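Local coordinates for putative membrane anchored protein (Corynebacterium diphtheriae, PDB 3LSO), which is of unknown function but, with its signal peptide and predicted transmembrane helix, is probably a membrane-anchored protein exposing beta-rich domains outside the cell, at residues D289-K292 / S298-G301; V324-L329 / I340-P345. All blocks are in the same frame, centred on the assembly; numbering follows the deposited sequence.

Contact 1: residues D289-K292 / S298-G301; sequences DTKK and SYTG
K291 meets Y299 and S298 where the connection after strand 278-285 enters the last beta-sandwich-like domain of the chain. The turn-back is a loop packed against the first strand of a sheet: 289-292 has no regular structure, whereas 298-301 belongs to strand 298-303, an edge strand, within this chain, of an antiparallel four-stranded sheet. No hydrogen bond joins the two segments, and their backbones stay well apart, with K291 CA and S298 CA 7.9 Å from each other.

Apolar contact comes from the root of the lysine. K291 CB lies 4.2 Å from Y299 CE1, approaching the ring obliquely. CG is lodged between the backbone N and the carbonyl carbon (chi1 63°), and from there the chain is extended, carrying the ammonium group toward the start of the strand. Lysine suits such a surface place because its methylenes can lie beside an aromatic side chain while its charge stays near polar groups. Y299 serves both environments too: its side chain also packs on L328, M431 and V433, while its hydroxyl, OH, is hydrogen-bonded to D295 OD2 and K435 NZ. These two bonds fix the outer end of the ring, and the nearby acid and lysine probably balance each other's charge.

Polar grip at the end of K291 is supplied by the intervening chain. NZ is hydrogen-bonded to D297 O and more weakly to D295 O, so the lysine reaches forward along the chain to carbonyl groups of the connection that leads into the strand. S298, small enough to sit beside this bridge, offers only a carbon to the lysine: its CB is 4.2 Å from K291 NZ.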
# COMPACT_ATOMS: atom_id res chain seq x y z
N ASP B 289 -15.36 22.01 12.57
CA ASP B 289 -16.12 21.93 13.80
C ASP B 289 -16.63 20.53 13.93
O ASP B 289 -17.54 20.12 13.21
CB ASP B 289 -17.31 22.87 13.78
CG ASP B 289 -16.92 24.31 13.60
OD1 ASP B 289 -15.82 24.56 13.02
OD2 ASP B 289 -17.72 25.17 14.05
N THR B 290 -16.04 19.78 14.84
CA THR B 290 -16.55 18.47 15.20
C THR B 290 -17.66 18.67 16.22
O THR B 290 -17.72 19.70 16.88
CB THR B 290 -15.44 17.62 15.80
OG1 THR B 290 -14.60 18.46 16.59
CG2 THR B 290 -14.60 16.97 14.69
N LYS B 291 -18.54 17.67 16.33
CA LYS B 291 -19.62 17.74 17.31
C LYS B 291 -18.98 17.87 18.67
O LYS B 291 -17.84 17.47 18.87
CB LYS B 291 -20.56 16.52 17.23
CG LYS B 291 -19.91 15.18 17.55
CD LYS B 291 -20.83 13.99 17.35
CE LYS B 291 -20.21 12.77 18.00
NZ LYS B 291 -21.18 11.67 18.24
N LYS B 292 -19.70 18.50 19.59
CA LYS B 292 -19.17 18.76 20.91
C LYS B 292 -19.10 17.41 21.61
O LYS B 292 -19.81 16.49 21.23
CB LYS B 292 -20.11 19.73 21.64
CG LYS B 292 -19.98 21.18 21.17
CD LYS B 292 -20.77 22.17 22.01
CE LYS B 292 -20.51 23.58 21.47
NZ LYS B 292 -21.03 24.65 22.35
N SER B 298 -25.17 11.67 16.14
CA SER B 298 -24.20 11.73 15.08
C SER B 298 -24.89 12.21 13.80
O SER B 298 -26.12 12.24 13.76
CB SER B 298 -23.43 10.40 14.95
OG SER B 298 -24.14 9.46 14.18
N TYR B 299 -24.09 12.62 12.81
CA TYR B 299 -24.59 13.31 11.64
C TYR B 299 -24.12 12.71 10.32
O TYR B 299 -23.06 12.09 10.22
CB TYR B 299 -24.14 14.78 11.69
CG TYR B 299 -24.53 15.47 12.96
CD1 TYR B 299 -23.91 15.15 14.14
CD2 TYR B 299 -25.52 16.45 12.97
CE1 TYR B 299 -24.27 15.76 15.32
CE2 TYR B 299 -25.92 17.07 14.15
CZ TYR B 299 -25.27 16.71 15.33
OH TYR B 299 -25.61 17.30 16.53
N THR B 300 -24.90 12.93 9.27
CA THR B 300 -24.52 12.61 7.90
C THR B 300 -25.08 13.72 6.96
O THR B 300 -25.67 14.72 7.44
CB THR B 300 -24.97 11.18 7.48
OG1 THR B 300 -24.59 10.94 6.12
CG2 THR B 300 -26.45 11.04 7.53
N GLY B 301 -24.89 13.56 5.65
CA GLY B 301 -25.32 14.57 4.72
C GLY B 301 -25.21 14.12 3.30
O GLY B 301 -24.88 12.96 3.03

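Contact 2: residues V324-L329 / I340-P345; sequences VSASLL and IGINAP
Two sheets face each other in the domain's buried interior here, strand 321-329 from one layer packing on strand 335-343 from the other. I342 does most of the work on its side. Its CG1 branch touches A326 CB at 3.9 Å, and CD1 continues past the alanine to V324, lying 4.2 Å from V324 CG1 and 4.0 Å from V324 O. With CG1 beside the backbone N and anti to the carbonyl carbon (chi1 -66°), the longer arm of the isoleucine reaches the opposing layer. A326, with a single methyl group, lets the strands come close: its CA is 6.8 Å from I342 CA.

This is consistent with the layered packing of a beta-sandwich, in which alternate residues of a strand face inward. V324, A326 and L328 all point toward the other segment, while S325 and S327 turn away; S327 OG is hydrogen-bonded to T411 OG1. No hydrogen bond crosses between the segments. Strand 321-329 instead pairs through its backbone with 298-303 and 410-417, leaving apolar side chains to join the layers.

Further along, the side chains of L328 and I340 also point into the space between the layers. Valine, isoleucine and leucine suit this buried interior, where F416 packs on both V324 and I342, and the side chain of F429 also touches V324. At N343, the last residue of the strand, the side-chain amide turns to other partners: ND2 is hydrogen-bonded to Q430 OE1 and OD1 to N390 N.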
# COMPACT_ATOMS: atom_id res chain seq x y z
N VAL B 324 -27.91 20.52 -1.01
CA VAL B 324 -27.28 19.95 0.15
C VAL B 324 -28.36 19.38 1.03
O VAL B 324 -29.47 19.89 1.10
CB VAL B 324 -26.51 21.03 0.94
CG1 VAL B 324 -26.03 20.49 2.23
CG2 VAL B 324 -25.34 21.53 0.13
N SER B 325 -28.02 18.31 1.73
CA SER B 325 -28.90 17.71 2.68
C SER B 325 -28.08 17.46 3.93
O SER B 325 -26.89 17.14 3.84
CB SER B 325 -29.40 16.39 2.11
OG SER B 325 -30.34 15.80 2.97
N ALA B 326 -28.68 17.62 5.10
CA ALA B 326 -27.96 17.33 6.36
C ALA B 326 -28.89 16.63 7.34
O ALA B 326 -30.02 17.09 7.55
CB ALA B 326 -27.40 18.58 6.96
N SER B 327 -28.44 15.52 7.91
CA SER B 327 -29.30 14.73 8.77
C SER B 327 -28.70 14.62 10.16
O SER B 327 -27.53 14.30 10.29
CB SER B 327 -29.43 13.33 8.19
OG SER B 327 -30.28 13.26 7.08
N LEU B 328 -29.49 14.84 11.20
CA LEU B 328 -29.08 14.45 12.55
C LEU B 328 -29.63 13.07 12.83
O LEU B 328 -30.82 12.82 12.62
CB LEU B 328 -29.63 15.43 13.55
CG LEU B 328 -29.46 15.25 15.05
CD1 LEU B 328 -30.10 16.43 15.67
CD2 LEU B 328 -30.14 13.97 15.59
N LEU B 329 -28.79 12.17 13.34
CA LEU B 329 -29.16 10.79 13.55
C LEU B 329 -29.31 10.49 15.04
O LEU B 329 -28.31 10.31 15.71
CB LEU B 329 -28.10 9.90 12.92
CG LEU B 329 -27.74 10.21 11.45
CD1 LEU B 329 -26.50 9.46 11.01
CD2 LEU B 329 -28.92 9.96 10.47
N ILE B 340 -32.87 22.96 13.74
CA ILE B 340 -31.84 22.42 12.88
C ILE B 340 -31.81 23.29 11.65
O ILE B 340 -32.82 23.89 11.28
CB ILE B 340 -32.04 20.92 12.53
CG1 ILE B 340 -33.29 20.71 11.70
CG2 ILE B 340 -32.04 20.06 13.78
CD1 ILE B 340 -33.28 19.40 11.01
N GLY B 341 -30.63 23.42 11.05
CA GLY B 341 -30.52 24.13 9.78
C GLY B 341 -29.16 23.90 9.20
O GLY B 341 -28.23 23.53 9.94
N ILE B 342 -29.03 24.10 7.88
CA ILE B 342 -27.72 24.07 7.22
C ILE B 342 -27.02 25.44 7.26
O ILE B 342 -27.63 26.45 6.91
CB ILE B 342 -27.84 23.64 5.75
CG1 ILE B 342 -28.31 22.20 5.67
CG2 ILE B 342 -26.50 23.82 5.01
CD1 ILE B 342 -29.28 21.98 4.52
N ASN B 343 -25.75 25.44 7.66
CA ASN B 343 -24.90 26.64 7.69
C ASN B 343 -23.78 26.48 6.67
O ASN B 343 -22.93 25.58 6.78
CB ASN B 343 -24.29 26.84 9.08
CG ASN B 343 -23.49 28.15 9.22
OD1 ASN B 343 -24.04 29.24 9.12
ND2 ASN B 343 -22.20 28.04 9.49
N ALA B 344 -23.75 27.35 5.68
CA ALA B 344 -22.90 27.14 4.52
C ALA B 344 -21.56 27.80 4.72
O ALA B 344 -21.45 28.72 5.52
CB ALA B 344 -23.60 27.69 3.29
N PRO B 345 -20.52 27.36 3.99
CA PRO B 345 -19.31 28.14 4.01
C PRO B 345 -19.63 29.59 3.85
O PRO B 345 -20.60 29.97 3.19
CB PRO B 345 -18.59 27.68 2.76
CG PRO B 345 -18.99 26.29 2.61
CD PRO B 345 -20.42 26.23 3.06

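Overall arrangement
From the N terminus, the chain leaves strand 278-285, and contact 1 closes the short connection from 289-292 to strand 298-303. Contact 2 closes later, joining strand 321-329 to strand 335-343 across the ten residues between its segments. The two follow in series, neither nesting nor crossing, with centres about 10 Å apart. They meet where strands 298-303 and 321-329 are neighbours: S298 O lies 2.7 Å from L329 N and T300 O 2.9 Å from S327 N, both probable hydrogen bonds. Contact 1 thus ties the entry loop to the sheet's outer strand, and contact 2 ties the neighbouring strand 321-329 to the facing sheet.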